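Local structure of vestitone reductase (Medicago sativa, 2P4H) at residues Gly11-Gly14 / Ser15-Lys19; Pro49-Ser52 / Glu53-Phe57; Tyr122-Ser125 / Gly126-Ser130; Lys198-Asp201 / Ser202-Lys205. The protein catalyses the stereospecific, NADPH-dependent reduction of (3R)-vestitone to an isoflavanol, the penultimate step in the biosynthesis of the defence compound medicarpin. All coordinates share one frame; numbering follows the deposited sequence.

How the interactions relate
Interaction 1 is the common neighbour of the other three, and those three do not touch one another. It holds part of the glycine-rich segment predicted to bind NADP(+). Its Phe12 packs on interaction 4, with Phe12 CG 3.5 Å from Pro200 CG. Leu13 CD2 lies 3.7 Å from Thr123 OG1 of interaction 3, and farther along the helix Ile18 CG2 meets Leu55 CD1 of interaction 2 at 4.1 Å. Interactions 2 and 3 both reach the same parallel sheet, yet their centres are about 30 Å apart. Interaction 3 lies next to Tyr160, a probable cofactor-binding residue, whose side chain is about 3 Å from that of Ser127.

Interaction 1 of 4, residues Gly11-Gly14 / Ser15-Lys19; sequences GFLG and SWIIK
Ser15 holds the carbonyl of Gly11, the N-cap residue, with two bonds. Its backbone N reaches Gly11 O at 2.9 Å, closing the first turn of the helix, and its hydroxyl adds a second bond from OG to the same Gly11 O at 2.7 Å; the two donors arrive from opposite faces of the carbonyl plane. A chi1 of 60° makes this possible by tucking OG between the backbone N and the carbonyl carbon, back toward the preceding turn, where a small hydroxyl fits. With an alanine here, Gly11 O would probably lose one of its two donors, leaving the backbone bond from the same residue.

The next turns repeat the backbone pattern, Ile17 N meeting Leu13 O at 2.9 Å. Beside that bond, CG of Leu13 lies 3.8 Å from CD1 of Ile17, a branched and a beta-branched chain crossing on one flank of the helix. Ile18 lays CG1 against Gly14 O, 3.3 Å away.

Gly11 and Gly14 belong to the TGxxGxxG sequence of extended short-chain dehydrogenases, whose residues are predicted to bind NADP(+). In Rossmann folds such glycines let the cofactor and the strands come close to the helix start. The indole of Trp16 leads away from the first turn, toward helix 227-239, where it touches Val227 and NE1 is hydrogen-bonded to Asp228. Leu13 and Ile17 face the same helix through Val230 and His234, while Ile18 packs on Val28 and Thr30 of strand 27-31, completing the first beta-alpha-beta unit.

Interaction 2 of 4, residues Pro49-Ser52 / Glu53-Phe57; sequences PGAS and EKLHF
Ala51 and Leu55 form the close-packed side of this short turn: Ala51 CB is 3.9 Å from Leu55 CB and equally far from Leu55 CD2. A methyl group suits Ala51, being small enough to fit where both Leu55 and Leu22 pack on it. The backbone ties the pair as well, Leu55 N donating to Ala51 O at 3.0 Å. One residue earlier, Lys54 N reaches Gly50 O at 3.0 Å. Gly50 is the N-cap and has a positive phi of 87°, where a beta carbon would collide with the carbonyl oxygen of Pro49.

The single helical turn 51-54 thus runs directly into strand 55-57, an outermost strand of the parallel Rossmann sheet, paired with strand 27-31. Leu55 points inward, against Ile18 of helix 12-23 and Val28, and Ala51 leans on Leu22 of that helix.

On the outer face the hold is looser. Glu53 bends at chi2 (95°), curling its carboxylate back to Ser52; OE1 lies only 2.5 Å from Ser52 OG, so short that the exact geometry of this hydrogen bond is doubtful. Lys54 instead stretches away beyond CG, after laying CB along Gly50 O. Where the turn gives way to the strand, a water spans the backbone, donating to Ala51 O at 3.1 Å and to Leu55 O at 2.7 Å.

Interaction 3 of 4, residues Tyr122-Ser125 / Gly126-Ser130; sequences YTSS and GSAVS
Two different first torsions bring the hydroxyls of Ser125 and Ser127 together. Ser125 swings OG opposite its backbone N (chi1 158°), whereas Ser127 keeps its OG in the cleft between backbone N and carbonyl carbon (chi1 63°). The oxygens, Ser125 OG and Ser127 OG, come to 2.8 Å and share a hydrogen bond in which either may be the donor. Next to them the chain turns: Ala128 N donates to Ser125 O at 2.9 Å. That fold also presses the Ala128 methyl onto the same carbonyl, CB lying 3.3 Å from Ser125 O, and brings it to 3.7 Å from Ser124 OG. An alanine is compact enough to sit there, while Ser124 OG spends its polarity on Glu168.

The turn leaves the C-terminal side of strand 119-125 in the Rossmann sheet. There, short-chain dehydrogenases keep the serine of their Ser-Tyr-Lys triad, and Tyr160 and Lys164 fit the YxxxK pattern. Both serines touch Tyr160, and Ser127 also touches Lys164; the position of these hydroxyls is consistent with the family's catalytic site, where one serine takes part.

Farther on, Gly126 O gathers three donors. Val129 N and Ser130 N both point to it, and the hydroxyl of Ser130 joins them, OG standing 2.8 Å from Gly126 O and above the carbonyl plane. A serine suits this position because its side chain can bond to the carbonyl already held by its own backbone N. Val129 is apolar and packs against Ile186 of strand 182-187.

Interaction 4 of 4, residues Lys198-Asp201 / Ser202-Lys205; sequences KLPD and SIEK
Pro200 O takes two backbone donors. Glu204 N approaches it at 3.0 Å, and Ile203 N adds a weak bond at the same distance. Proline suits this N-cap position: its carbonyl accepts the helix bonds while its ring packs on Ile203.

Ile203 lies alongside the Pro200 ring, CD1 3.9 Å from Pro200 CG, while its other branch, CG2, meets Leu199 CD1 at 4.0 Å. The second methyl of that leucine, CD2, rests against Glu204 CB. Cutting Ile203 back to an alanine would probably open a gap between the proline ring and Leu199 CD1 and take away one of the side chains packed on Phe12.

The charged groups lie on the solvent side. Asp201 OD1 and Lys205 NZ form a long salt bridge of 4.0 Å. Glu204 OE1 accepts from two waters, one also donating to Leu199 O at 2.7 Å, the other to Asp201 OD1; the second water probably eases the closeness of two like charges.

Ser202 OG is bonded to Ile190 O. With Pro200, Ser202 and Ile203 all resting on Phe12, this is a helix start packed against the first turn of helix 12-23, part of the glycine-rich segment predicted to bind NADP(+) in this Rossmann fold.

Interaction 1 of 4, residues Gly11-Gly14 / Ser15-Lys19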
loop_
_atom_site.group_PDB
_atom_site.type_symbol
_atom_site.label_atom_id
_atom_site.label_comp_id
_atom_site.label_asym_id
_atom_site.label_seq_id
_atom_site.Cartn_x
_atom_site.Cartn_y
_atom_site.Cartn_z
ATOM N N GLY A 11 7.438 -1.386 8.207
ATOM C CA GLY A 11 6.910 -0.282 7.428
ATOM C C GLY A 11 5.482 0.024 7.845
ATOM O O GLY A 11 4.858 -0.757 8.560
ATOM N N PHE A 12 4.963 1.162 7.401
ATOM C CA PHE A 12 3.598 1.565 7.723
ATOM C C PHE A 12 2.574 0.484 7.366
ATOM O O PHE A 12 1.831 0.007 8.230
ATOM C CB PHE A 12 3.288 2.886 6.995
ATOM C CG PHE A 12 1.823 3.246 6.932
ATOM C CD1 PHE A 12 0.995 3.124 8.046
ATOM C CD2 PHE A 12 1.287 3.764 5.756
ATOM C CE1 PHE A 12 -0.346 3.515 7.985
ATOM C CE2 PHE A 12 -0.047 4.158 5.689
ATOM C CZ PHE A 12 -0.865 4.035 6.801
ATOM N N LEU A 13 2.533 0.080 6.103
ATOM C CA LEU A 13 1.565 -0.930 5.692
ATOM C C LEU A 13 1.864 -2.306 6.283
ATOM O O LEU A 13 0.969 -2.976 6.807
ATOM C CB LEU A 13 1.509 -1.027 4.165
ATOM C CG LEU A 13 0.468 -2.024 3.650
ATOM C CD1 LEU A 13 -0.919 -1.632 4.140
ATOM C CD2 LEU A 13 0.514 -2.073 2.130
ATOM N N GLY A 14 3.122 -2.727 6.197
ATOM C CA GLY A 14 3.493 -4.026 6.723
ATOM C C GLY A 14 3.158 -4.211 8.190
ATOM O O GLY A 14 2.603 -5.242 8.577
ATOM N N SER A 15 3.488 -3.220 9.014
ATOM C CA SER A 15 3.210 -3.339 10.438
ATOM C C SER A 15 1.712 -3.357 10.720
ATOM O O SER A 15 1.260 -4.070 11.615
ATOM C CB SER A 15 3.903 -2.219 11.230
ATOM O OG SER A 15 3.472 -0.929 10.840
ATOM N N TRP A 16 0.931 -2.591 9.962
ATOM C CA TRP A 16 -0.507 -2.594 10.193
ATOM C C TRP A 16 -1.086 -3.950 9.806
ATOM O O TRP A 16 -1.974 -4.474 10.480
ATOM C CB TRP A 16 -1.212 -1.486 9.403
ATOM C CG TRP A 16 -2.630 -1.348 9.856
ATOM C CD1 TRP A 16 -3.733 -1.944 9.311
ATOM C CD2 TRP A 16 -3.077 -0.683 11.042
ATOM N NE1 TRP A 16 -4.839 -1.697 10.094
ATOM C CE2 TRP A 16 -4.461 -0.925 11.162
ATOM C CE3 TRP A 16 -2.436 0.091 12.021
ATOM C CZ2 TRP A 16 -5.221 -0.420 12.226
ATOM C CZ3 TRP A 16 -3.188 0.590 13.076
ATOM C CH2 TRP A 16 -4.565 0.333 13.170
ATOM N N ILE A 17 -0.578 -4.523 8.720
ATOM C CA ILE A 17 -1.043 -5.828 8.276
ATOM C C ILE A 17 -0.694 -6.902 9.313
ATOM O O ILE A 17 -1.483 -7.820 9.543
ATOM C CB ILE A 17 -0.451 -6.174 6.887
ATOM C CG1 ILE A 17 -1.189 -5.361 5.816
ATOM C CG2 ILE A 17 -0.569 -7.669 6.606
ATOM C CD1 ILE A 17 -0.693 -5.588 4.398
ATOM N N ILE A 18 0.473 -6.790 9.946
ATOM C CA ILE A 18 0.854 -7.759 10.972
ATOM C C ILE A 18 -0.132 -7.646 12.137
ATOM O O ILE A 18 -0.611 -8.651 12.663
ATOM C CB ILE A 18 2.294 -7.507 11.476
ATOM C CG1 ILE A 18 3.292 -7.907 10.384
ATOM C CG2 ILE A 18 2.551 -8.287 12.767
ATOM C CD1 ILE A 18 4.736 -7.660 10.738
ATOM N N LYS A 19 -0.436 -6.412 12.528
ATOM C CA LYS A 19 -1.385 -6.153 13.608
ATOM C C LYS A 19 -2.720 -6.822 13.275
ATOM O O LYS A 19 -3.299 -7.543 14.094
ATOM C CB LYS A 19 -1.577 -4.639 13.759
ATOM C CG LYS A 19 -2.669 -4.214 14.723
ATOM C CD LYS A 19 -2.769 -2.695 14.761
ATOM C CE LYS A 19 -3.900 -2.209 15.658
ATOM N NZ LYS A 19 -5.241 -2.582 15.138
#

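Interaction 2 of 4, residues Pro49-Ser52 / Glu53-Phe57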
loop_
_atom_site.group_PDB
_atom_site.type_symbol
_atom_site.label_atom_id
_atom_site.label_comp_id
_atom_site.label_asym_id
_atom_site.label_seq_id
_atom_site.Cartn_x
_atom_site.Cartn_y
_atom_site.Cartn_z
ATOM N N PRO A 49 -0.774 -7.236 20.462
ATOM C CA PRO A 49 -1.476 -8.378 21.052
ATOM C C PRO A 49 -1.273 -9.654 20.235
ATOM O O PRO A 49 -1.470 -9.657 19.019
ATOM C CB PRO A 49 -2.930 -7.915 21.057
ATOM C CG PRO A 49 -2.802 -6.440 21.263
ATOM C CD PRO A 49 -1.676 -6.080 20.321
ATOM N N GLY A 50 -0.865 -10.725 20.909
ATOM C CA GLY A 50 -0.653 -11.997 20.241
ATOM C C GLY A 50 0.721 -12.210 19.625
ATOM O O GLY A 50 1.038 -13.316 19.191
ATOM N N ALA A 51 1.541 -11.166 19.594
ATOM C CA ALA A 51 2.874 -11.264 19.004
ATOM C C ALA A 51 3.843 -12.158 19.778
ATOM O O ALA A 51 4.601 -12.926 19.182
ATOM C CB ALA A 51 3.472 -9.872 18.850
ATOM N N SER A 52 3.823 -12.063 21.104
ATOM C CA SER A 52 4.728 -12.860 21.923
ATOM C C SER A 52 4.611 -14.365 21.699
ATOM O O SER A 52 5.488 -15.125 22.107
ATOM C CB SER A 52 4.529 -12.534 23.411
ATOM O OG SER A 52 3.195 -12.768 23.824
ATOM N N GLU A 53 3.541 -14.804 21.041
ATOM C CA GLU A 53 3.368 -16.230 20.790
ATOM C C GLU A 53 3.183 -16.599 19.321
ATOM O O GLU A 53 3.366 -17.757 18.948
ATOM C CB GLU A 53 2.177 -16.771 21.588
ATOM C CG GLU A 53 2.229 -16.456 23.075
ATOM C CD GLU A 53 1.455 -15.203 23.433
ATOM O OE1 GLU A 53 1.555 -14.202 22.692
ATOM O OE2 GLU A 53 0.748 -15.217 24.463
ATOM N N LYS A 54 2.840 -15.625 18.484
ATOM C CA LYS A 54 2.606 -15.917 17.072
ATOM C C LYS A 54 3.404 -15.111 16.050
ATOM O O LYS A 54 3.234 -15.312 14.848
ATOM C CB LYS A 54 1.117 -15.771 16.763
ATOM C CG LYS A 54 0.217 -16.657 17.605
ATOM C CD LYS A 54 -1.241 -16.336 17.340
ATOM C CE LYS A 54 -2.157 -17.083 18.291
ATOM N NZ LYS A 54 -3.576 -16.672 18.104
ATOM N N LEU A 55 4.258 -14.203 16.510
ATOM C CA LEU A 55 5.064 -13.399 15.592
ATOM C C LEU A 55 6.521 -13.844 15.615
ATOM O O LEU A 55 7.140 -13.915 16.677
ATOM C CB LEU A 55 4.977 -11.914 15.953
ATOM C CG LEU A 55 5.836 -10.973 15.101
ATOM C CD1 LEU A 55 5.406 -11.050 13.637
ATOM C CD2 LEU A 55 5.706 -9.550 15.620
ATOM N N HIS A 56 7.066 -14.130 14.438
ATOM C CA HIS A 56 8.447 -14.585 14.318
ATOM C C HIS A 56 9.207 -13.767 13.278
ATOM O O HIS A 56 8.675 -13.465 12.208
ATOM C CB HIS A 56 8.461 -16.061 13.918
ATOM C CG HIS A 56 7.625 -16.930 14.805
ATOM N ND1 HIS A 56 7.980 -17.231 16.102
ATOM C CD2 HIS A 56 6.434 -17.538 14.591
ATOM C CE1 HIS A 56 7.044 -17.985 16.649
ATOM N NE2 HIS A 56 6.095 -18.186 15.753
ATOM N N PHE A 57 10.452 -13.419 13.593
ATOM C CA PHE A 57 11.289 -12.637 12.689
ATOM C C PHE A 57 12.328 -13.488 11.965
ATOM O O PHE A 57 12.864 -14.451 12.523
ATOM C CB PHE A 57 11.996 -11.514 13.451
ATOM C CG PHE A 57 11.064 -10.488 14.027
ATOM C CD1 PHE A 57 10.343 -10.753 15.186
ATOM C CD2 PHE A 57 10.903 -9.257 13.402
ATOM C CE1 PHE A 57 9.470 -9.799 15.718
ATOM C CE2 PHE A 57 10.036 -8.298 13.923
ATOM C CZ PHE A 57 9.319 -8.569 15.083
HETATM O O HOH W 1 6.746 -15.111 19.100
#

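Interaction 3 of 4, residues Tyr122-Ser125 / Gly126-Ser130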
loop_
_atom_site.group_PDB
_atom_site.type_symbol
_atom_site.label_atom_id
_atom_site.label_comp_id
_atom_site.label_asym_id
_atom_site.label_seq_id
_atom_site.Cartn_x
_atom_site.Cartn_y
_atom_site.Cartn_z
ATOM N N TYR A 122 0.962 -9.125 -3.788
ATOM C CA TYR A 122 1.963 -8.088 -3.989
ATOM C C TYR A 122 1.355 -6.700 -3.893
ATOM O O TYR A 122 0.338 -6.413 -4.523
ATOM C CB TYR A 122 2.614 -8.250 -5.363
ATOM C CG TYR A 122 3.726 -7.264 -5.611
ATOM C CD1 TYR A 122 4.937 -7.379 -4.930
ATOM C CD2 TYR A 122 3.561 -6.194 -6.494
ATOM C CE1 TYR A 122 5.959 -6.458 -5.114
ATOM C CE2 TYR A 122 4.587 -5.260 -6.684
ATOM C CZ TYR A 122 5.780 -5.405 -5.986
ATOM O OH TYR A 122 6.799 -4.491 -6.144
ATOM N N THR A 123 1.996 -5.845 -3.109
ATOM C CA THR A 123 1.550 -4.475 -2.927
ATOM C C THR A 123 2.039 -3.595 -4.071
ATOM O O THR A 123 3.246 -3.410 -4.230
ATOM C CB THR A 123 2.098 -3.896 -1.599
ATOM O OG1 THR A 123 1.467 -4.554 -0.492
ATOM C CG2 THR A 123 1.843 -2.400 -1.513
ATOM N N SER A 124 1.118 -3.073 -4.879
ATOM C CA SER A 124 1.513 -2.174 -5.956
ATOM C C SER A 124 1.082 -0.754 -5.603
ATOM O O SER A 124 0.723 -0.481 -4.455
ATOM C CB SER A 124 0.935 -2.604 -7.307
ATOM O OG SER A 124 1.593 -1.895 -8.351
ATOM N N SER A 125 1.079 0.134 -6.592
ATOM C CA SER A 125 0.800 1.542 -6.349
ATOM C C SER A 125 0.079 2.246 -7.489
ATOM O O SER A 125 0.147 1.811 -8.635
ATOM C CB SER A 125 2.146 2.232 -6.094
ATOM O OG SER A 125 2.102 3.623 -6.333
ATOM N N GLY A 126 -0.603 3.343 -7.166
ATOM C CA GLY A 126 -1.289 4.114 -8.186
ATOM C C GLY A 126 -0.287 4.672 -9.182
ATOM O O GLY A 126 -0.645 5.016 -10.308
ATOM N N SER A 127 0.977 4.759 -8.776
ATOM C CA SER A 127 2.012 5.270 -9.669
ATOM C C SER A 127 2.258 4.296 -10.821
ATOM O O SER A 127 2.831 4.669 -11.844
ATOM C CB SER A 127 3.317 5.499 -8.906
ATOM O OG SER A 127 3.819 4.283 -8.388
ATOM N N ALA A 128 1.828 3.048 -10.655
ATOM C CA ALA A 128 2.002 2.039 -11.697
ATOM C C ALA A 128 0.929 2.131 -12.783
ATOM O O ALA A 128 1.001 1.424 -13.794
ATOM C CB ALA A 128 2.001 0.637 -11.079
ATOM N N VAL A 129 -0.062 2.998 -12.581
ATOM C CA VAL A 129 -1.135 3.159 -13.562
ATOM C C VAL A 129 -1.423 4.604 -13.969
ATOM O O VAL A 129 -1.948 4.848 -15.055
ATOM C CB VAL A 129 -2.488 2.560 -13.054
ATOM C CG1 VAL A 129 -2.321 1.086 -12.723
ATOM C CG2 VAL A 129 -2.994 3.333 -11.839
ATOM N N SER A 130 -1.071 5.552 -13.102
ATOM C CA SER A 130 -1.373 6.966 -13.332
ATOM C C SER A 130 -0.561 7.767 -14.345
ATOM O O SER A 130 -0.981 8.855 -14.741
ATOM C CB SER A 130 -1.361 7.699 -11.989
ATOM O OG SER A 130 -2.287 7.111 -11.087
#

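Interaction 4 of 4, residues Lys198-Asp201 / Ser202-Lys205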
loop_
_atom_site.group_PDB
_atom_site.type_symbol
_atom_site.label_atom_id
_atom_site.label_comp_id
_atom_site.label_asym_id
_atom_site.label_seq_id
_atom_site.Cartn_x
_atom_site.Cartn_y
_atom_site.Cartn_z
ATOM N N LYS A 198 7.561 6.346 12.591
ATOM C CA LYS A 198 7.590 7.630 11.898
ATOM C C LYS A 198 6.266 7.924 11.207
ATOM O O LYS A 198 5.519 7.006 10.869
ATOM C CB LYS A 198 8.712 7.652 10.856
ATOM C CG LYS A 198 10.112 7.532 11.432
ATOM C CD LYS A 198 11.159 7.593 10.331
ATOM C CE LYS A 198 12.563 7.503 10.901
ATOM N NZ LYS A 198 13.596 7.564 9.830
ATOM N N LEU A 199 5.982 9.206 10.999
ATOM C CA LEU A 199 4.753 9.616 10.322
ATOM C C LEU A 199 4.809 9.164 8.864
ATOM O O LEU A 199 5.700 9.575 8.119
ATOM C CB LEU A 199 4.613 11.141 10.373
ATOM C CG LEU A 199 3.415 11.742 9.629
ATOM C CD1 LEU A 199 2.120 11.282 10.285
ATOM C CD2 LEU A 199 3.510 13.257 9.644
ATOM N N PRO A 200 3.866 8.304 8.434
ATOM C CA PRO A 200 3.894 7.854 7.038
ATOM C C PRO A 200 3.739 9.020 6.065
ATOM O O PRO A 200 2.918 9.913 6.271
ATOM C CB PRO A 200 2.717 6.880 6.957
ATOM C CG PRO A 200 2.612 6.349 8.358
ATOM C CD PRO A 200 2.826 7.592 9.197
ATOM N N ASP A 201 4.527 8.995 4.997
ATOM C CA ASP A 201 4.494 10.037 3.986
ATOM C C ASP A 201 3.092 10.230 3.404
ATOM O O ASP A 201 2.656 11.358 3.193
ATOM C CB ASP A 201 5.478 9.687 2.864
ATOM C CG ASP A 201 5.518 10.733 1.775
ATOM O OD1 ASP A 201 5.946 11.870 2.060
ATOM O OD2 ASP A 201 5.119 10.417 0.635
ATOM N N SER A 202 2.387 9.132 3.150
ATOM C CA SER A 202 1.049 9.219 2.581
ATOM C C SER A 202 0.091 9.967 3.505
ATOM O O SER A 202 -0.784 10.702 3.041
ATOM C CB SER A 202 0.507 7.820 2.275
ATOM O OG SER A 202 0.498 7.009 3.433
ATOM N N ILE A 203 0.257 9.783 4.810
ATOM C CA ILE A 203 -0.597 10.468 5.771
ATOM C C ILE A 203 -0.203 11.941 5.864
ATOM O O ILE A 203 -1.067 12.815 5.940
ATOM C CB ILE A 203 -0.523 9.779 7.157
ATOM C CG1 ILE A 203 -1.123 8.372 7.043
ATOM C CG2 ILE A 203 -1.249 10.613 8.213
ATOM C CD1 ILE A 203 -1.122 7.572 8.334
ATOM N N GLU A 204 1.095 12.227 5.846
ATOM C CA GLU A 204 1.528 13.617 5.907
ATOM C C GLU A 204 0.953 14.375 4.710
ATOM O O GLU A 204 0.468 15.500 4.847
ATOM C CB GLU A 204 3.060 13.699 5.909
ATOM C CG GLU A 204 3.597 15.126 5.942
ATOM C CD GLU A 204 5.071 15.185 6.284
ATOM O OE1 GLU A 204 5.835 14.336 5.782
ATOM O OE2 GLU A 204 5.464 16.089 7.049
ATOM N N LYS A 205 0.986 13.751 3.537
ATOM C CA LYS A 205 0.455 14.387 2.340
ATOM C C LYS A 205 -1.064 14.519 2.383
ATOM O O LYS A 205 -1.611 15.550 1.992
ATOM C CB LYS A 205 0.877 13.604 1.094
ATOM C CG LYS A 205 2.373 13.659 0.828
ATOM C CD LYS A 205 2.748 12.895 -0.425
ATOM C CE LYS A 205 4.241 12.994 -0.684
ATOM N NZ LYS A 205 4.694 14.411 -0.712
HETATM O O HOH W 2 6.106 11.838 6.770
HETATM O O HOH W 3 5.188 14.070 3.095
#